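Local coordinates for xanthomonas outer protein D (Xanthomonas euvesicatoria, PDB 2OIX) that is a secreted bacterial effector that acts as a Ulp1-family cysteine protease removing SUMO from proteins, here as an inactivated catalytic fragment, at residues 35-40 with 54-59; 16-21 with 30-35. The protein carries 1 engineered substitution. All coordinates share one frame; numbering follows the deposited sequence.

Contact 1 of 2, residues 35-40 with 54-59; sequences SQVVTM and RLLAGD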
# COMPACT_ATOMS: atom_id res chain seq x y z
N SER A 35 -6.63 0.28 5.49
CA SER A 35 -5.62 0.98 6.28
C SER A 35 -5.83 0.89 7.79
O SER A 35 -4.87 0.93 8.55
CB SER A 35 -5.50 2.45 5.82
OG SER A 35 -6.75 3.10 5.86
N GLN A 36 -7.07 0.70 8.22
CA GLN A 36 -7.37 0.62 9.62
C GLN A 36 -6.93 -0.75 10.10
O GLN A 36 -6.47 -0.87 11.20
CB GLN A 36 -8.86 0.82 9.88
CG GLN A 36 -9.33 2.22 9.55
CD GLN A 36 -10.72 2.52 10.03
OE1 GLN A 36 -10.93 2.72 11.20
NE2 GLN A 36 -11.67 2.63 9.11
N VAL A 37 -7.10 -1.76 9.25
CA VAL A 37 -6.59 -3.08 9.55
C VAL A 37 -5.07 -3.05 9.65
O VAL A 37 -4.50 -3.76 10.51
CB VAL A 37 -7.08 -4.16 8.57
CG1 VAL A 37 -6.46 -5.56 8.91
CG2 VAL A 37 -8.63 -4.27 8.63
N VAL A 38 -4.41 -2.29 8.75
CA VAL A 38 -2.93 -2.11 8.86
C VAL A 38 -2.54 -1.56 10.27
O VAL A 38 -1.65 -2.08 10.96
CB VAL A 38 -2.36 -1.21 7.69
CG1 VAL A 38 -0.87 -1.11 7.84
CG2 VAL A 38 -2.65 -1.89 6.37
N THR A 39 -3.22 -0.51 10.70
CA THR A 39 -2.98 0.13 11.98
C THR A 39 -3.14 -0.89 13.14
O THR A 39 -2.36 -0.92 14.08
CB THR A 39 -3.94 1.34 12.14
OG1 THR A 39 -3.68 2.29 11.08
CG2 THR A 39 -3.77 2.03 13.50
N MET A 40 -4.13 -1.76 13.01
CA MET A 40 -4.42 -2.76 14.03
C MET A 40 -3.34 -3.83 14.26
O MET A 40 -3.34 -4.47 15.32
CB MET A 40 -5.74 -3.42 13.71
CG MET A 40 -6.98 -2.64 14.16
SD MET A 40 -8.36 -3.41 13.28
CE MET A 40 -8.22 -5.11 13.91
N ARG A 54 -4.54 -12.19 10.67
CA ARG A 54 -5.30 -13.15 9.84
C ARG A 54 -5.74 -12.55 8.51
O ARG A 54 -5.68 -13.23 7.47
CB ARG A 54 -6.56 -13.62 10.58
CG ARG A 54 -6.32 -14.31 11.90
CD ARG A 54 -7.65 -14.74 12.54
NE ARG A 54 -7.54 -14.89 13.99
CZ ARG A 54 -8.23 -14.17 14.87
NH1 ARG A 54 -9.13 -13.27 14.47
NH2 ARG A 54 -8.05 -14.38 16.17
N LEU A 55 -6.21 -11.30 8.57
CA LEU A 55 -6.74 -10.60 7.42
C LEU A 55 -5.66 -10.20 6.44
O LEU A 55 -5.96 -10.02 5.28
CB LEU A 55 -7.53 -9.36 7.84
CG LEU A 55 -8.89 -9.65 8.50
CD1 LEU A 55 -9.40 -8.40 9.16
CD2 LEU A 55 -9.89 -10.15 7.47
N LEU A 56 -4.42 -10.08 6.92
CA LEU A 56 -3.33 -9.59 6.06
C LEU A 56 -2.22 -10.58 5.79
O LEU A 56 -1.44 -10.40 4.84
CB LEU A 56 -2.72 -8.33 6.66
CG LEU A 56 -3.64 -7.10 6.79
CD1 LEU A 56 -2.79 -6.04 7.45
CD2 LEU A 56 -4.25 -6.54 5.47
N ALA A 57 -2.16 -11.60 6.64
CA ALA A 57 -1.14 -12.65 6.56
C ALA A 57 -1.71 -14.02 6.83
O ALA A 57 -0.96 -14.94 7.24
CB ALA A 57 -0.01 -12.35 7.54
N GLY A 58 -3.02 -14.22 6.59
CA GLY A 58 -3.65 -15.56 6.76
C GLY A 58 -3.27 -16.58 5.67
O GLY A 58 -2.71 -16.13 4.65
N ASP A 59 -3.61 -17.81 5.82
CA ASP A 59 -3.30 -18.80 4.79
C ASP A 59 -3.96 -18.76 3.37
O ASP A 59 -3.62 -19.57 2.41
CB ASP A 59 -3.48 -20.15 5.44
CG ASP A 59 -2.25 -20.56 6.35
OD1 ASP A 59 -1.22 -19.85 6.44
OD2 ASP A 59 -2.31 -21.59 6.99

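Contact 2 of 2, residues 16-21 with 30-35; sequences DLARRL and LHFADS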
# COMPACT_ATOMS: atom_id res chain seq x y z
N ASP A 16 -13.08 0.20 -5.51
CA ASP A 16 -13.43 0.46 -6.90
C ASP A 16 -12.37 -0.09 -7.87
O ASP A 16 -12.72 -0.71 -8.88
CB ASP A 16 -13.66 1.95 -7.12
CG ASP A 16 -13.96 2.29 -8.56
OD1 ASP A 16 -15.04 1.89 -9.06
OD2 ASP A 16 -13.12 2.95 -9.21
N LEU A 17 -11.09 0.14 -7.55
CA LEU A 17 -9.98 -0.45 -8.31
C LEU A 17 -10.12 -1.96 -8.46
O LEU A 17 -10.03 -2.49 -9.57
CB LEU A 17 -8.62 -0.17 -7.63
CG LEU A 17 -7.38 -0.67 -8.39
CD1 LEU A 17 -7.30 -0.13 -9.85
CD2 LEU A 17 -6.16 -0.28 -7.59
N ALA A 18 -10.32 -2.64 -7.33
CA ALA A 18 -10.49 -4.08 -7.31
C ALA A 18 -11.63 -4.54 -8.23
O ALA A 18 -11.51 -5.57 -8.90
CB ALA A 18 -10.70 -4.58 -5.86
N ARG A 19 -12.71 -3.76 -8.29
CA ARG A 19 -13.82 -4.06 -9.19
C ARG A 19 -13.41 -3.87 -10.65
O ARG A 19 -13.78 -4.67 -11.52
CB ARG A 19 -15.02 -3.18 -8.87
CG ARG A 19 -15.72 -3.54 -7.57
CD ARG A 19 -16.78 -2.50 -7.20
NE ARG A 19 -16.83 -2.29 -5.75
CZ ARG A 19 -16.92 -1.09 -5.15
NH1 ARG A 19 -16.95 0.03 -5.88
NH2 ARG A 19 -16.97 -1.02 -3.83
N ARG A 20 -12.65 -2.79 -10.91
CA ARG A 20 -12.18 -2.52 -12.25
C ARG A 20 -11.25 -3.63 -12.76
O ARG A 20 -11.32 -3.99 -13.92
CB ARG A 20 -11.58 -1.12 -12.37
CG ARG A 20 -12.61 -0.00 -12.21
CD ARG A 20 -12.01 1.37 -12.47
NE ARG A 20 -11.20 1.86 -11.36
CZ ARG A 20 -9.88 2.08 -11.40
NH1 ARG A 20 -9.17 1.86 -12.51
NH2 ARG A 20 -9.27 2.51 -10.30
N LEU A 21 -10.44 -4.20 -11.87
CA LEU A 21 -9.46 -5.23 -12.23
C LEU A 21 -10.00 -6.66 -12.27
O LEU A 21 -9.29 -7.59 -12.63
CB LEU A 21 -8.25 -5.19 -11.26
CG LEU A 21 -7.52 -3.85 -11.09
CD1 LEU A 21 -6.26 -4.05 -10.26
CD2 LEU A 21 -7.20 -3.18 -12.45
N LEU A 30 -3.34 -10.00 -6.15
CA LEU A 30 -3.32 -8.68 -5.46
C LEU A 30 -4.23 -8.64 -4.25
O LEU A 30 -5.36 -9.17 -4.31
CB LEU A 30 -3.79 -7.58 -6.41
CG LEU A 30 -3.08 -7.45 -7.76
CD1 LEU A 30 -3.77 -6.44 -8.66
CD2 LEU A 30 -1.65 -7.07 -7.57
N HIS A 31 -3.77 -8.01 -3.17
CA HIS A 31 -4.64 -7.68 -2.02
C HIS A 31 -4.45 -6.21 -1.61
O HIS A 31 -3.33 -5.81 -1.27
CB HIS A 31 -4.36 -8.59 -0.84
CG HIS A 31 -5.23 -8.31 0.35
ND1 HIS A 31 -6.55 -8.72 0.41
CD2 HIS A 31 -5.00 -7.62 1.50
CE1 HIS A 31 -7.08 -8.32 1.55
NE2 HIS A 31 -6.16 -7.64 2.22
N PHE A 32 -5.52 -5.41 -1.71
CA PHE A 32 -5.47 -4.02 -1.27
C PHE A 32 -5.91 -3.96 0.18
O PHE A 32 -7.09 -4.19 0.53
CB PHE A 32 -6.35 -3.13 -2.17
CG PHE A 32 -6.02 -3.27 -3.63
CD1 PHE A 32 -4.69 -3.21 -4.06
CD2 PHE A 32 -7.03 -3.47 -4.57
CE1 PHE A 32 -4.38 -3.35 -5.41
CE2 PHE A 32 -6.71 -3.61 -5.93
CZ PHE A 32 -5.37 -3.55 -6.35
N ALA A 33 -4.94 -3.76 1.05
CA ALA A 33 -5.33 -3.75 2.46
C ALA A 33 -6.10 -2.50 2.87
O ALA A 33 -5.96 -1.38 2.30
CB ALA A 33 -4.14 -4.01 3.39
N ASP A 34 -7.01 -2.73 3.82
CA ASP A 34 -7.73 -1.65 4.48
C ASP A 34 -6.74 -1.04 5.47
O ASP A 34 -6.12 -1.77 6.26
CB ASP A 34 -8.91 -2.24 5.25
CG ASP A 34 -9.66 -1.19 6.01
OD1 ASP A 34 -10.60 -0.58 5.45
OD2 ASP A 34 -9.30 -0.94 7.17
N SER A 35 -6.63 0.28 5.49
CA SER A 35 -5.62 0.98 6.28
C SER A 35 -5.83 0.89 7.79
O SER A 35 -4.87 0.93 8.55
CB SER A 35 -5.50 2.45 5.82
OG SER A 35 -6.75 3.10 5.86

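Contact 1 of 2, residues 35-40 with 54-59
V37, the valine that packs on L55 and L56, has its backbone N held by OD2 of D34. The same oxygen also takes the backbone N of Q36. D34 is thus the N-cap of helix 35-40, and its carboxylate fixes the first turn that presents V37. The contact joins this short helix to the last turn of helix 46-57, the next helix along the chain, within the Ulp1-type catalytic domain. It is wholly apolar. V37 CG1 does most of the touching. That methyl is anti to the backbone N (chi1 178°), which sends it toward helix 46-57. V37 CG1 lies 3.8 Å from L56 CG and 4.0 Å from L56 CD1. On L55 it meets CB and CD1, each at 4.1 Å from V37 CG1. The side chains of V37 and L56 pass alongside each other in opposite directions. V37 also leans on R51 and A52, one turn earlier on the same helix. V38 is buried beside this pair and faces L67 and I69 of strand 64-71. L56 touches L67 as well, so the two helices and the strand share one hydrophobic patch. The carbonyl oxygen of L56 is hydrogen-bonded to NH1 of R83. Within helix 35-40, the backbone bond from T39 N to S35 O is 3.1 Å. L56 CD1 reaches beyond V37 to the next residue, lying 4.2 Å from V38 CA and 4.3 Å from V38 CG2.

Contact 2 of 2, residues 16-21 with 30-35
The phenyl ring of F32 is the main flat group here. L21 CD1 sits at its edge, near the ring plane, 4.0 Å from F32 CZ. L17 CD2 and the backbone N of A18 approach the ring obliquely. L17 CD2 is 3.6 Å from F32 CZ, and the leucine crosses the phenylalanine at about a right angle. L17 CG stands anti to the backbone N (chi1 -176°), and this carries the branch from the helix to the far end of the ring. A18 meets the ring nearer its root, with CB 4.0 Å from F32 CD2. Beyond F32, L21 CD1 also touches L30 CD1 at 3.8 Å, so one methyl bridges two residues of the strand. A second flat group, the guanidinium of R20, has the D16 carboxyl carbon at its edge. R20 NE gives D16 OD2 a salt-bridging hydrogen bond of 3.1 Å, one helical turn apart. The bond meets OD2 from above the carboxylate plane. R20 NH2 has a second acidic partner in E145 of helix 136-153. I144 of that helix touches both L17 and F32, and the F32 ring also meets the ring of F66. Strand 30-32 is an outermost strand of the mixed sheet and runs parallel to 64-71. L17 and A18 of helix 7-20, together with L21, pack on this edge strand as part of the helix-and-sheet core of the Ulp1-family catalytic domain.

How the contacts relate
Both contacts are partly buried, and each is mainly apolar, with no polar bond between its segments. They use neighbouring elements: strand 30-32 is followed, after A33 and D34, by helix 35-40, and S35 belongs to both contacts. Contact 1 sets helix against helix with aliphatic groups only. Contact 2 sets helix against edge strand round an aromatic ring, with a salt bridge along the helix beside it. Segment 30-35 also links the two contacts. L30 and F32 pack on segment 16-21, whereas H31 and A33 touch L56 of helix 46-57. The centre of contact 1 lies about 12 Å from the chain centre and that of contact 2 about 10 Å; the two are about 14 Å apart.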